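Local coordinates for protein branched-chain-amino-acid aminotransferase (PDB 3UYY) that probably catalyses the pyridoxal-phosphate-dependent transfer of the amino group from leucine, isoleucine or valine to 2-oxoglutarate in branched-chain amino-acid metabolism, at residues Q73-G78 / P146-V151; A98-M103 / S261-I266; S265-S270 / C302-V307. All coordinates share one frame; numbering follows the deposited sequence.

Interaction 1: residues Q73-G78 / P146-V151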
ATOM      1  N   GLN B  73       0.085  -5.559   4.101  1.00 22.09           N
ATOM      2  CA  GLN B  73       1.261  -6.032   4.813  1.00 24.47           C
ATOM      3  C   GLN B  73       1.955  -6.997   3.861  1.00 24.29           C
ATOM      4  O   GLN B  73       1.686  -8.201   3.838  1.00 25.49           O
ATOM      5  CB  GLN B  73       0.877  -6.701   6.140  1.00 20.52           C
ATOM      6  CG  GLN B  73       2.069  -6.914   7.071  1.00 27.94           C
ATOM      7  CD  GLN B  73       1.686  -7.351   8.492  1.00 27.94           C
ATOM      8  OE1 GLN B  73       0.844  -8.229   8.689  1.00 27.94           O
ATOM      9  NE2 GLN B  73       2.331  -6.747   9.485  1.00 27.94           N
ATOM     10  N   GLN B  74       2.855  -6.440   3.064  1.00 17.96           N
ATOM     11  CA  GLN B  74       3.566  -7.214   2.060  1.00 16.25           C
ATOM     12  C   GLN B  74       4.796  -6.441   1.564  1.00 16.09           C
ATOM     13  O   GLN B  74       4.786  -5.216   1.483  1.00 17.29           O
ATOM     14  CB  GLN B  74       2.627  -7.453   0.869  1.00 28.60           C
ATOM     15  CG  GLN B  74       2.383  -6.163   0.056  1.00 26.08           C
ATOM     16  CD  GLN B  74       1.208  -6.235  -0.915  1.00 24.88           C
ATOM     17  OE1 GLN B  74       1.200  -5.548  -1.949  1.00 24.51           O
ATOM     18  NE2 GLN B  74       0.201  -7.045  -0.581  1.00 28.54           N
ATOM     19  N   CYS B  75       5.841  -7.160   1.207  1.00 20.64           N
ATOM     20  CA  CYS B  75       7.033  -6.532   0.669  1.00 20.81           C
ATOM     21  C   CYS B  75       7.624  -7.563  -0.287  1.00 20.71           C
ATOM     22  O   CYS B  75       7.301  -8.752  -0.204  1.00 20.85           O
ATOM     23  CB  CYS B  75       8.032  -6.200   1.789  1.00 19.86           C
ATOM     24  SG  CYS B  75       8.733  -7.626   2.645  1.00 31.56           S
ATOM     25  N   PHE B  76       8.478  -7.123  -1.196  1.00 17.13           N
ATOM     26  CA  PHE B  76       9.069  -8.068  -2.121  1.00 16.59           C
ATOM     27  C   PHE B  76      10.447  -7.627  -2.630  1.00 16.73           C
ATOM     28  O   PHE B  76      10.921  -6.526  -2.341  1.00 16.61           O
ATOM     29  CB  PHE B  76       8.111  -8.284  -3.289  1.00 23.28           C
ATOM     30  CG  PHE B  76       8.017  -7.114  -4.221  1.00 24.52           C
ATOM     31  CD1 PHE B  76       8.954  -6.943  -5.245  1.00 25.16           C
ATOM     32  CD2 PHE B  76       6.979  -6.191  -4.095  1.00 26.76           C
ATOM     33  CE1 PHE B  76       8.854  -5.877  -6.131  1.00 27.32           C
ATOM     34  CE2 PHE B  76       6.869  -5.120  -4.973  1.00 25.50           C
ATOM     35  CZ  PHE B  76       7.808  -4.961  -5.999  1.00 26.79           C
ATOM     36  N   GLU B  77      11.090  -8.501  -3.385  1.00 29.95           N
ATOM     37  CA  GLU B  77      12.392  -8.188  -3.936  1.00 30.23           C
ATOM     38  C   GLU B  77      12.452  -8.633  -5.388  1.00 30.18           C
ATOM     39  O   GLU B  77      11.571  -9.355  -5.875  1.00 28.53           O
ATOM     40  CB  GLU B  77      13.498  -8.888  -3.133  1.00 36.90           C
ATOM     41  CG  GLU B  77      13.934  -8.156  -1.867  1.00 36.63           C
ATOM     42  CD  GLU B  77      14.551  -6.799  -2.169  1.00 36.28           C
ATOM     43  OE1 GLU B  77      15.294  -6.681  -3.177  1.00 36.45           O
ATOM     44  OE2 GLU B  77      14.306  -5.851  -1.396  1.00 33.56           O
ATOM     45  N   GLY B  78      13.495  -8.185  -6.074  1.00 20.40           N
ATOM     46  CA  GLY B  78      13.689  -8.544  -7.464  1.00 20.40           C
ATOM     47  C   GLY B  78      15.177  -8.577  -7.737  1.00 22.35           C
ATOM     48  O   GLY B  78      15.899  -7.641  -7.359  1.00 20.40           O
ATOM     49  N   PRO B 146      11.185 -12.769  -4.831  1.00 18.58           N
ATOM     50  CA  PRO B 146      10.998 -13.225  -3.448  1.00 18.12           C
ATOM     51  C   PRO B 146      10.020 -12.252  -2.788  1.00 20.19           C
ATOM     52  O   PRO B 146      10.020 -11.057  -3.108  1.00 19.73           O
ATOM     53  CB  PRO B 146      12.393 -13.090  -2.835  1.00 19.71           C
ATOM     54  CG  PRO B 146      13.318 -13.015  -4.021  1.00 19.71           C
ATOM     55  CD  PRO B 146      12.533 -12.219  -5.022  1.00 19.71           C
ATOM     56  N   PHE B 147       9.180 -12.741  -1.884  1.00 17.92           N
ATOM     57  CA  PHE B 147       8.232 -11.848  -1.198  1.00 19.53           C
ATOM     58  C   PHE B 147       7.687 -12.437   0.101  1.00 20.31           C
ATOM     59  O   PHE B 147       7.760 -13.641   0.333  1.00 22.67           O
ATOM     60  CB  PHE B 147       7.069 -11.457  -2.122  1.00 72.39           C
ATOM     61  CG  PHE B 147       6.188 -12.606  -2.524  1.00 30.96           C
ATOM     62  CD1 PHE B 147       6.639 -13.572  -3.418  1.00 30.96           C
ATOM     63  CD2 PHE B 147       4.894 -12.715  -2.019  1.00 30.96           C
ATOM     64  CE1 PHE B 147       5.814 -14.624  -3.803  1.00 30.96           C
ATOM     65  CE2 PHE B 147       4.063 -13.767  -2.400  1.00 30.96           C
ATOM     66  CZ  PHE B 147       4.528 -14.724  -3.297  1.00 30.96           C
ATOM     67  N   VAL B 148       7.148 -11.567   0.946  1.00 27.38           N
ATOM     68  CA  VAL B 148       6.600 -11.983   2.229  1.00 27.78           C
ATOM     69  C   VAL B 148       5.244 -11.326   2.474  1.00 27.15           C
ATOM     70  O   VAL B 148       5.100 -10.110   2.322  1.00 26.76           O
ATOM     71  CB  VAL B 148       7.538 -11.581   3.384  1.00 70.99           C
ATOM     72  CG1 VAL B 148       7.066 -12.232   4.675  1.00 18.80           C
ATOM     73  CG2 VAL B 148       8.974 -11.972   3.059  1.00 18.80           C
ATOM     74  N   ILE B 149       4.252 -12.127   2.857  1.00 32.02           N
ATOM     75  CA  ILE B 149       2.933 -11.581   3.117  1.00 29.96           C
ATOM     76  C   ILE B 149       2.321 -12.012   4.454  1.00 30.19           C
ATOM     77  O   ILE B 149       2.516 -13.140   4.916  1.00 29.85           O
ATOM     78  CB  ILE B 149       1.954 -11.900   1.944  1.00 17.11           C
ATOM     79  CG1 ILE B 149       1.756 -13.415   1.758  1.00 16.62           C
ATOM     80  CG2 ILE B 149       2.491 -11.251   0.658  1.00 14.73           C
ATOM     81  CD1 ILE B 149       2.879 -14.134   1.066  1.00 44.65           C
ATOM     82  N   GLY B 150       1.619 -11.087   5.101  1.00 27.77           N
ATOM     83  CA  GLY B 150       0.984 -11.408   6.361  1.00 28.60           C
ATOM     84  C   GLY B 150      -0.289 -12.188   6.077  1.00 29.40           C
ATOM     85  O   GLY B 150      -1.116 -11.758   5.264  1.00 27.54           O
ATOM     86  N   VAL B 151      -0.457 -13.332   6.736  1.00 22.75           N
ATOM     87  CA  VAL B 151      -1.640 -14.145   6.505  1.00 25.28           C
ATOM     88  C   VAL B 151      -2.274 -14.615   7.810  1.00 27.36           C
ATOM     89  O   VAL B 151      -1.937 -14.112   8.874  1.00 29.10           O
ATOM     90  CB  VAL B 151      -1.282 -15.351   5.623  1.00 29.45           C
ATOM     91  CG1 VAL B 151      -0.733 -14.857   4.295  1.00 26.85           C
ATOM     92  CG2 VAL B 151      -0.237 -16.215   6.312  1.00 29.12           C
TER

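Interaction 2: residues A98-M103 / S261-I266. With PLP (pyridoxal-5'-phosphate), chain D.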
ATOM      1  N   ALA B  98      18.646  -9.312   0.307  1.00 34.23           N
ATOM      2  CA  ALA B  98      18.232  -9.858   1.596  1.00 31.11           C
ATOM      3  C   ALA B  98      18.314  -8.758   2.650  1.00 30.79           C
ATOM      4  O   ALA B  98      17.470  -8.691   3.542  1.00 27.28           O
ATOM      5  CB  ALA B  98      19.110 -11.026   1.985  1.00 13.70           C
ATOM      6  N   ALA B  99      19.320  -7.895   2.540  1.00 32.22           N
ATOM      7  CA  ALA B  99      19.475  -6.792   3.485  1.00 33.08           C
ATOM      8  C   ALA B  99      18.325  -5.797   3.327  1.00 32.96           C
ATOM      9  O   ALA B  99      17.740  -5.351   4.316  1.00 33.14           O
ATOM     10  CB  ALA B  99      20.815  -6.073   3.264  1.00 18.72           C
ATOM     11  N   ARG B 100      17.999  -5.440   2.089  1.00 21.91           N
ATOM     12  CA  ARG B 100      16.908  -4.496   1.876  1.00 23.26           C
ATOM     13  C   ARG B 100      15.550  -5.102   2.293  1.00 22.15           C
ATOM     14  O   ARG B 100      14.726  -4.422   2.911  1.00 21.91           O
ATOM     15  CB  ARG B 100      16.864  -4.034   0.413  1.00 33.95           C
ATOM     16  CG  ARG B 100      15.914  -2.856   0.164  1.00 32.81           C
ATOM     17  CD  ARG B 100      16.026  -2.313  -1.258  1.00 34.03           C
ATOM     18  NE  ARG B 100      15.665  -3.295  -2.280  1.00 31.23           N
ATOM     19  CZ  ARG B 100      15.921  -3.142  -3.578  1.00 28.64           C
ATOM     20  NH1 ARG B 100      16.535  -2.048  -4.015  1.00 24.25           N
ATOM     21  NH2 ARG B 100      15.589  -4.092  -4.444  1.00 27.38           N
ATOM     22  N   MET B 101      15.323  -6.377   1.987  1.00 30.19           N
ATOM     23  CA  MET B 101      14.055  -7.005   2.360  1.00 31.54           C
ATOM     24  C   MET B 101      13.864  -6.971   3.865  1.00 31.44           C
ATOM     25  O   MET B 101      12.757  -6.784   4.373  1.00 31.95           O
ATOM     26  CB  MET B 101      13.993  -8.451   1.896  1.00 31.72           C
ATOM     27  CG  MET B 101      12.659  -9.084   2.237  1.00 31.24           C
ATOM     28  SD  MET B 101      12.121 -10.268   1.001  1.00 35.32           S
ATOM     29  CE  MET B 101      12.814 -11.752   1.678  1.00 32.95           C
ATOM     30  N   ARG B 102      14.968  -7.160   4.566  1.00 30.76           N
ATOM     31  CA  ARG B 102      14.992  -7.145   6.012  1.00 30.15           C
ATOM     32  C   ARG B 102      14.526  -5.756   6.468  1.00 27.69           C
ATOM     33  O   ARG B 102      13.767  -5.616   7.414  1.00 25.06           O
ATOM     34  CB  ARG B 102      16.424  -7.431   6.453  1.00 40.99           C
ATOM     35  CG  ARG B 102      16.646  -7.778   7.900  1.00 42.84           C
ATOM     36  CD  ARG B 102      18.076  -8.310   8.044  1.00 31.45           C
ATOM     37  NE  ARG B 102      18.268  -9.422   7.121  1.00 31.45           N
ATOM     38  CZ  ARG B 102      19.371  -9.645   6.423  1.00 45.08           C
ATOM     39  NH1 ARG B 102      20.408  -8.834   6.533  1.00 31.45           N
ATOM     40  NH2 ARG B 102      19.425 -10.675   5.602  1.00 31.45           N
ATOM     41  N   MET B 103      14.971  -4.719   5.781  1.00 26.83           N
ATOM     42  CA  MET B 103      14.568  -3.375   6.156  1.00 29.22           C
ATOM     43  C   MET B 103      13.070  -3.189   5.861  1.00 27.63           C
ATOM     44  O   MET B 103      12.339  -2.581   6.645  1.00 28.64           O
ATOM     45  CB  MET B 103      15.433  -2.370   5.391  1.00106.55           C
ATOM     46  CG  MET B 103      15.277  -0.936   5.823  1.00106.55           C
ATOM     47  SD  MET B 103      14.070  -0.089   4.803  1.00106.55           S
ATOM     48  CE  MET B 103      15.117   0.478   3.446  1.00106.55           C
ATOM     49  N   SER B 261      12.710   9.132   1.115  1.00 33.32           N
ATOM     50  CA  SER B 261      11.519   8.531   0.520  1.00 34.24           C
ATOM     51  C   SER B 261      11.723   7.783  -0.804  1.00 34.51           C
ATOM     52  O   SER B 261      10.754   7.301  -1.400  1.00 35.34           O
ATOM     53  CB  SER B 261      10.420   9.589   0.353  1.00 42.01           C
ATOM     54  OG  SER B 261      10.847  10.658  -0.470  1.00 40.65           O
ATOM     55  N   ILE B 262      12.962   7.684  -1.276  1.00 36.84           N
ATOM     56  CA  ILE B 262      13.196   6.937  -2.508  1.00 37.18           C
ATOM     57  C   ILE B 262      13.714   5.562  -2.133  1.00 38.01           C
ATOM     58  O   ILE B 262      14.287   5.373  -1.060  1.00 39.54           O
ATOM     59  CB  ILE B 262      14.213   7.627  -3.445  1.00 27.55           C
ATOM     60  CG1 ILE B 262      15.580   7.707  -2.766  1.00 25.82           C
ATOM     61  CG2 ILE B 262      13.679   9.000  -3.848  1.00 26.06           C
ATOM     62  CD1 ILE B 262      16.693   8.159  -3.686  1.00 40.91           C
ATOM     63  N   LEU B 263      13.493   4.598  -3.018  1.00 34.75           N
ATOM     64  CA  LEU B 263      13.924   3.225  -2.774  1.00 37.08           C
ATOM     65  C   LEU B 263      15.438   3.138  -2.925  1.00 37.12           C
ATOM     66  O   LEU B 263      16.002   3.689  -3.872  1.00 36.22           O
ATOM     67  CB  LEU B 263      13.241   2.289  -3.782  1.00 34.24           C
ATOM     68  CG  LEU B 263      13.238   0.768  -3.570  1.00 34.24           C
ATOM     69  CD1 LEU B 263      14.646   0.228  -3.671  1.00 34.56           C
ATOM     70  CD2 LEU B 263      12.627   0.427  -2.210  1.00 34.35           C
ATOM     71  N   PRO B 264      16.124   2.483  -1.971  1.00 35.18           N
ATOM     72  CA  PRO B 264      17.583   2.380  -2.110  1.00 36.09           C
ATOM     73  C   PRO B 264      17.942   1.291  -3.132  1.00 34.63           C
ATOM     74  O   PRO B 264      18.163   0.125  -2.802  1.00 34.31           O
ATOM     75  CB  PRO B 264      18.054   2.083  -0.682  1.00 40.74           C
ATOM     76  CG  PRO B 264      16.875   1.382  -0.061  1.00 41.53           C
ATOM     77  CD  PRO B 264      15.690   2.148  -0.599  1.00 39.21           C
ATOM     78  N   SER B 265      17.961   1.713  -4.390  1.00 23.50           N
ATOM     79  CA  SER B 265      18.260   0.877  -5.551  1.00 24.95           C
ATOM     80  C   SER B 265      19.632   0.209  -5.488  1.00 27.12           C
ATOM     81  O   SER B 265      20.655   0.879  -5.319  1.00 28.25           O
ATOM     82  CB  SER B 265      18.165   1.740  -6.818  1.00 31.14           C
ATOM     83  OG  SER B 265      18.580   1.044  -7.980  1.00 31.14           O
ATOM     84  N   ILE B 266      19.640  -1.115  -5.633  1.00 22.28           N
ATOM     85  CA  ILE B 266      20.879  -1.892  -5.606  1.00 22.43           C
ATOM     86  C   ILE B 266      21.705  -1.578  -6.854  1.00 21.91           C
ATOM     87  O   ILE B 266      22.938  -1.581  -6.822  1.00 21.83           O
ATOM     88  CB  ILE B 266      20.588  -3.414  -5.597  1.00 35.42           C
ATOM     89  CG1 ILE B 266      19.745  -3.796  -4.362  1.00 33.36           C
ATOM     90  CG2 ILE B 266      21.903  -4.187  -5.693  1.00 34.00           C
ATOM     91  CD1 ILE B 266      20.416  -3.549  -3.031  1.00 42.98           C
TER
HETATM   92  N1  PLP D 372      12.762   2.185  -7.376  1.00 27.17           N
HETATM   93  C2  PLP D 372      11.557   1.535  -7.516  1.00 28.01           C
HETATM   94  C2A PLP D 372      10.285   2.279  -7.099  1.00 30.20           C
HETATM   95  C3  PLP D 372      11.553   0.207  -8.039  1.00 33.15           C
HETATM   96  O3  PLP D 372      10.379  -0.441  -8.183  1.00 32.42           O
HETATM   97  C4  PLP D 372      12.797  -0.438  -8.414  1.00 33.32           C
HETATM   98  C4A PLP D 372      12.724  -1.918  -8.990  1.00 34.05           C
HETATM   99  C5  PLP D 372      14.049   0.327  -8.232  1.00 30.93           C
HETATM  100  C6  PLP D 372      13.989   1.623  -7.717  1.00 26.58           C
HETATM  101  C5A PLP D 372      15.434  -0.157  -8.551  1.00 21.76           C
HETATM  102  O4P PLP D 372      16.029  -0.905  -7.543  1.00 25.56           O
HETATM  103  P   PLP D 372      17.049  -2.058  -7.894  1.00 18.44           P
HETATM  104  O1P PLP D 372      16.398  -3.074  -8.705  1.00 26.70           O
HETATM  105  O2P PLP D 372      17.403  -2.601  -6.477  1.00 23.73           O
HETATM  106  O3P PLP D 372      18.288  -1.437  -8.437  1.00 46.30           O

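Interaction 3: residues S265-S270 / C302-V307. With PLP (pyridoxal-5'-phosphate), chain D.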
ATOM      1  N   SER B 265      17.961   1.713  -4.390  1.00 23.50           N
ATOM      2  CA  SER B 265      18.260   0.877  -5.551  1.00 24.95           C
ATOM      3  C   SER B 265      19.632   0.209  -5.488  1.00 27.12           C
ATOM      4  O   SER B 265      20.655   0.879  -5.319  1.00 28.25           O
ATOM      5  CB  SER B 265      18.165   1.740  -6.818  1.00 31.14           C
ATOM      6  OG  SER B 265      18.580   1.044  -7.980  1.00 31.14           O
ATOM      7  N   ILE B 266      19.640  -1.115  -5.633  1.00 22.28           N
ATOM      8  CA  ILE B 266      20.879  -1.892  -5.606  1.00 22.43           C
ATOM      9  C   ILE B 266      21.705  -1.578  -6.854  1.00 21.91           C
ATOM     10  O   ILE B 266      22.938  -1.581  -6.822  1.00 21.83           O
ATOM     11  CB  ILE B 266      20.588  -3.414  -5.597  1.00 35.42           C
ATOM     12  CG1 ILE B 266      19.745  -3.796  -4.362  1.00 33.36           C
ATOM     13  CG2 ILE B 266      21.903  -4.187  -5.693  1.00 34.00           C
ATOM     14  CD1 ILE B 266      20.416  -3.549  -3.031  1.00 42.98           C
ATOM     15  N   THR B 267      21.005  -1.326  -7.957  1.00 16.95           N
ATOM     16  CA  THR B 267      21.643  -1.012  -9.229  1.00 15.22           C
ATOM     17  C   THR B 267      22.238   0.394  -9.136  1.00 15.46           C
ATOM     18  O   THR B 267      23.277   0.673  -9.731  1.00 17.24           O
ATOM     19  CB  THR B 267      20.610  -1.074 -10.403  1.00 18.59           C
ATOM     20  OG1 THR B 267      19.969  -2.363 -10.418  1.00 19.03           O
ATOM     21  CG2 THR B 267      21.296  -0.816 -11.749  1.00 16.08           C
ATOM     22  N   LYS B 268      21.580   1.266  -8.372  1.00 25.22           N
ATOM     23  CA  LYS B 268      22.047   2.645  -8.201  1.00 24.71           C
ATOM     24  C   LYS B 268      23.340   2.678  -7.385  1.00 25.10           C
ATOM     25  O   LYS B 268      24.298   3.357  -7.752  1.00 25.16           O
ATOM     26  CB  LYS B 268      20.961   3.504  -7.532  1.00 23.87           C
ATOM     27  CG  LYS B 268      21.330   4.981  -7.326  1.00 21.61           C
ATOM     28  CD  LYS B 268      22.104   5.220  -6.035  1.00 22.08           C
ATOM     29  CE  LYS B 268      21.277   4.974  -4.751  1.00 30.81           C
ATOM     30  NZ  LYS B 268      20.227   6.009  -4.432  1.00 30.81           N
ATOM     31  N   TYR B 269      23.380   1.944  -6.279  1.00 22.14           N
ATOM     32  CA  TYR B 269      24.603   1.911  -5.487  1.00 23.08           C
ATOM     33  C   TYR B 269      25.718   1.266  -6.295  1.00 24.22           C
ATOM     34  O   TYR B 269      26.867   1.678  -6.203  1.00 23.21           O
ATOM     35  CB  TYR B 269      24.380   1.167  -4.177  1.00 43.06           C
ATOM     36  CG  TYR B 269      23.697   2.038  -3.159  1.00 42.42           C
ATOM     37  CD1 TYR B 269      22.421   1.741  -2.693  1.00 26.91           C
ATOM     38  CD2 TYR B 269      24.317   3.195  -2.692  1.00 26.91           C
ATOM     39  CE1 TYR B 269      21.778   2.583  -1.785  1.00 26.91           C
ATOM     40  CE2 TYR B 269      23.684   4.040  -1.788  1.00 26.91           C
ATOM     41  CZ  TYR B 269      22.415   3.727  -1.339  1.00 41.65           C
ATOM     42  OH  TYR B 269      21.800   4.553  -0.434  1.00 26.91           O
ATOM     43  N   SER B 270      25.379   0.266  -7.101  1.00 19.29           N
ATOM     44  CA  SER B 270      26.387  -0.393  -7.924  1.00 20.91           C
ATOM     45  C   SER B 270      26.963   0.592  -8.951  1.00 21.29           C
ATOM     46  O   SER B 270      28.178   0.609  -9.205  1.00 22.35           O
ATOM     47  CB  SER B 270      25.788  -1.594  -8.646  1.00 30.08           C
ATOM     48  OG  SER B 270      25.234  -2.503  -7.712  1.00 23.67           O
ATOM     49  N   CYS B 302      17.688   3.826 -13.462  1.00 24.32           N
ATOM     50  CA  CYS B 302      18.363   2.557 -13.235  1.00 23.97           C
ATOM     51  C   CYS B 302      17.602   1.609 -12.301  1.00 22.84           C
ATOM     52  O   CYS B 302      16.868   2.045 -11.416  1.00 20.53           O
ATOM     53  CB  CYS B 302      19.781   2.824 -12.698  1.00  9.30           C
ATOM     54  SG  CYS B 302      19.857   3.477 -11.011  1.00 27.92           S
ATOM     55  N   GLY B 303      17.785   0.310 -12.512  1.00 26.11           N
ATOM     56  CA  GLY B 303      17.119  -0.689 -11.685  1.00 27.09           C
ATOM     57  C   GLY B 303      17.358  -2.095 -12.205  1.00 28.60           C
ATOM     58  O   GLY B 303      17.850  -2.262 -13.312  1.00 28.37           O
ATOM     59  N   THR B 304      17.016  -3.112 -11.418  1.00 23.99           N
ATOM     60  CA  THR B 304      17.203  -4.498 -11.843  1.00 25.98           C
ATOM     61  C   THR B 304      16.496  -4.767 -13.173  1.00 26.51           C
ATOM     62  O   THR B 304      17.078  -5.331 -14.097  1.00 25.85           O
ATOM     63  CB  THR B 304      16.671  -5.491 -10.774  1.00 38.90           C
ATOM     64  OG1 THR B 304      17.451  -5.370  -9.580  1.00 38.72           O
ATOM     65  CG2 THR B 304      16.780  -6.930 -11.271  1.00 36.92           C
ATOM     66  N   ALA B 305      15.236  -4.362 -13.271  1.00 30.51           N
ATOM     67  CA  ALA B 305      14.486  -4.581 -14.497  1.00 31.73           C
ATOM     68  C   ALA B 305      15.025  -3.692 -15.600  1.00 32.05           C
ATOM     69  O   ALA B 305      15.244  -4.140 -16.731  1.00 33.94           O
ATOM     70  CB  ALA B 305      13.017  -4.288 -14.270  1.00 36.24           C
ATOM     71  N   ALA B 306      15.254  -2.430 -15.260  1.00 63.47           N
ATOM     72  CA  ALA B 306      15.745  -1.458 -16.225  1.00 64.81           C
ATOM     73  C   ALA B 306      17.201  -1.637 -16.653  1.00 64.74           C
ATOM     74  O   ALA B 306      17.508  -1.581 -17.842  1.00 65.18           O
ATOM     75  CB  ALA B 306      15.536  -0.044 -15.677  1.00129.43           C
ATOM     76  N   VAL B 307      18.091  -1.863 -15.691  1.00 52.70           N
ATOM     77  CA  VAL B 307      19.513  -1.999 -15.978  1.00 51.21           C
ATOM     78  C   VAL B 307      19.822  -0.801 -16.858  1.00 50.11           C
ATOM     79  O   VAL B 307      20.247  -0.939 -18.002  1.00 51.08           O
ATOM     80  CB  VAL B 307      19.817  -3.286 -16.760  1.00 75.38           C
ATOM     81  CG1 VAL B 307      21.321  -3.448 -16.922  1.00 73.84           C
ATOM     82  CG2 VAL B 307      19.224  -4.483 -16.036  1.00 75.51           C
TER
HETATM   83  N1  PLP D 372      12.762   2.185  -7.376  1.00 27.17           N
HETATM   84  C2  PLP D 372      11.557   1.535  -7.516  1.00 28.01           C
HETATM   85  C2A PLP D 372      10.285   2.279  -7.099  1.00 30.20           C
HETATM   86  C3  PLP D 372      11.553   0.207  -8.039  1.00 33.15           C
HETATM   87  O3  PLP D 372      10.379  -0.441  -8.183  1.00 32.42           O
HETATM   88  C4  PLP D 372      12.797  -0.438  -8.414  1.00 33.32           C
HETATM   89  C4A PLP D 372      12.724  -1.918  -8.990  1.00 34.05           C
HETATM   90  C5  PLP D 372      14.049   0.327  -8.232  1.00 30.93           C
HETATM   91  C6  PLP D 372      13.989   1.623  -7.717  1.00 26.58           C
HETATM   92  C5A PLP D 372      15.434  -0.157  -8.551  1.00 21.76           C
HETATM   93  O4P PLP D 372      16.029  -0.905  -7.543  1.00 25.56           O
HETATM   94  P   PLP D 372      17.049  -2.058  -7.894  1.00 18.44           P
HETATM   95  O1P PLP D 372      16.398  -3.074  -8.705  1.00 26.70           O
HETATM   96  O2P PLP D 372      17.403  -2.601  -6.477  1.00 23.73           O
HETATM   97  O3P PLP D 372      18.288  -1.437  -8.437  1.00 46.30           O

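Interaction 1: residues Q73-G78 / P146-V151
C75 and V148 face each other as the hydrogen-bonded pair of two antiparallel strands. C75 N bonds to V148 O at 3.2 Å, and V148 N to C75 O at 3.0 Å. Further bonds lie to each side of this pair: E77 N to P146 O at 2.8 Å, and G150 N to Q73 O at 3.2 Å. The backbone bonds thus extend beyond residues 74-76, the first part of strand 74-83. Q74 with I149 and F76 with F147 are the non-hydrogen-bonded pairs. At the first, Q74 CA adds a CA-H...O contact to V148 O.

The apolar contacts are made near the backbone. F76 and F147 lie on one face, CB to CB at 3.5 Å. Both carry CG between the backbone N and the carbonyl carbon (chi1 72° and 65°), and from there the two rings part. On the same face Q74 CB touches I149 CG2 at 3.8 Å, and that methyl also sits in plane at the edge of the F147 ring. On the other face C75 SG rests against V148 CB at 4.2 Å. At one end E77 CB meets P146 CD at 3.9 Å. At the other, G150 lies beside Q73 OE1, where a side chain would collide.

The polar ends turn elsewhere. E77 OE1 forms a salt bridge with R100, Q73 NE2 bonds to L108 O, and the Q74 amide bonds to G72 N and A68 O of the second subunit.

The contact is buried. Strand 162-172 flanks strand 141-151 on its other edge, helix 94-107 packs on the face of C75 and V148, and F76 touches K202, which binds the cofactor.

Interaction 2: residues A98-M103 / S261-I266
R100 reaches from its helix to P264, and its NH1 gives a hydrogen bond to P264 O at 3.0 Å. The carbonyl oxygen lies close to the guanidinium plane. Seen from the carbonyl the bond is less regular, with NH1 well above the C=O plane. The same nitrogen also bonds to PLP O2P at 2.7 Å, and NH2 adds a weak bond to that oxygen. The side chain runs extended as far as CD and bends there (chi3 62°), which turns the guanidinium edge to both acceptors.

This is the tight part. I266 CG1 covers one face of the guanidinium, 3.7 Å from NH1. L263 crosses the arginine at about a right angle, with CD1 packed obliquely against the group at 3.6 Å from CZ. L263 also meets the cofactor ring, CB to PLP N1 at 3.6 Å. I266 N adds a bond to O2P at 2.8 Å, with a nearly straight N-H...O angle of 163°.

The loose part lies one helical turn on. The end of M103 meets the proline ring, CE to P264 CG at 4.0 Å. Both are partly exposed, and M103 is poorly ordered. P264 CG also lies against R100 CD.

O2P is therefore held by an arginine edge and by a backbone N-H at the start of helix 266-276. The positive guanidinium is likely to offset the phosphate charge, and the helix N terminus would add to this. The contact is one wall of the cofactor's phosphate pocket.

Interaction 3: residues S265-S270 / C302-V307
T267 and T304 turn their hydroxyls to the cofactor phosphate from two segments, OG1 to OG1 at 4.0 Å. In both, OG1 is anti to the carbonyl carbon (chi1 -55° and -65°), beside the residue's own backbone N. Each threonine can then hold one oxygen twice. T267 OG1 and T267 N bond to PLP O3P, each at 2.8 Å. T304 OG1 and T304 N bond to PLP O1P, the hydroxyl at 2.7 Å. Between the two segments there is no hydrogen bond; T267 OG1 comes near T304 N at a poor angle.

S265 comes to O3P as a third donor, through OG at 2.5 Å. S265 is the N-cap residue of helix 266-276, and its OG accepts from K268 N at 3.0 Å. Replacing S265 with an alanine would probably leave K268 N without its side-chain cap and O3P with one donor fewer.

Away from the phosphate the contact is apolar. C302 SG lies against K268 CB at 3.7 Å, and C302 CB faces T267 CG2 at 4.1 Å. G303 passes close to the phosphate arm, where a side chain would crowd PLP C5A. T304, A305 and A306 form part of the L-glutamate site of this enzyme, so the loop serves both cofactor and substrate.

The segment 265-270 opens helix 266-276. The loop segment 302-307 joins strand 296-302 to strand 309-316. N243 of strand 243-248 touches S265 and C302 and bonds to K268 NZ. Helix 331-344 packs on T267 through L340.

From the N terminus, interaction 1 closes a loop of 67 residues by pairing 73-78 with 146-151. Helix segment 98-103 lies within that loop and starts interaction 2, which ends at 261-266, so the two cross. Interaction 3 begins where interaction 2 ends, sharing S265 and I266, and closes a shorter loop of 31 residues. It follows interaction 1 in series. Interaction 1 belongs to the antiparallel sheet with its helix 94-107. Interaction 3 joins helix 266-276 to a loop of the mixed sheet. Interaction 2 ties these two parts together. A salt bridge joins interactions 1 and 2, and PLP is common to interactions 2 and 3.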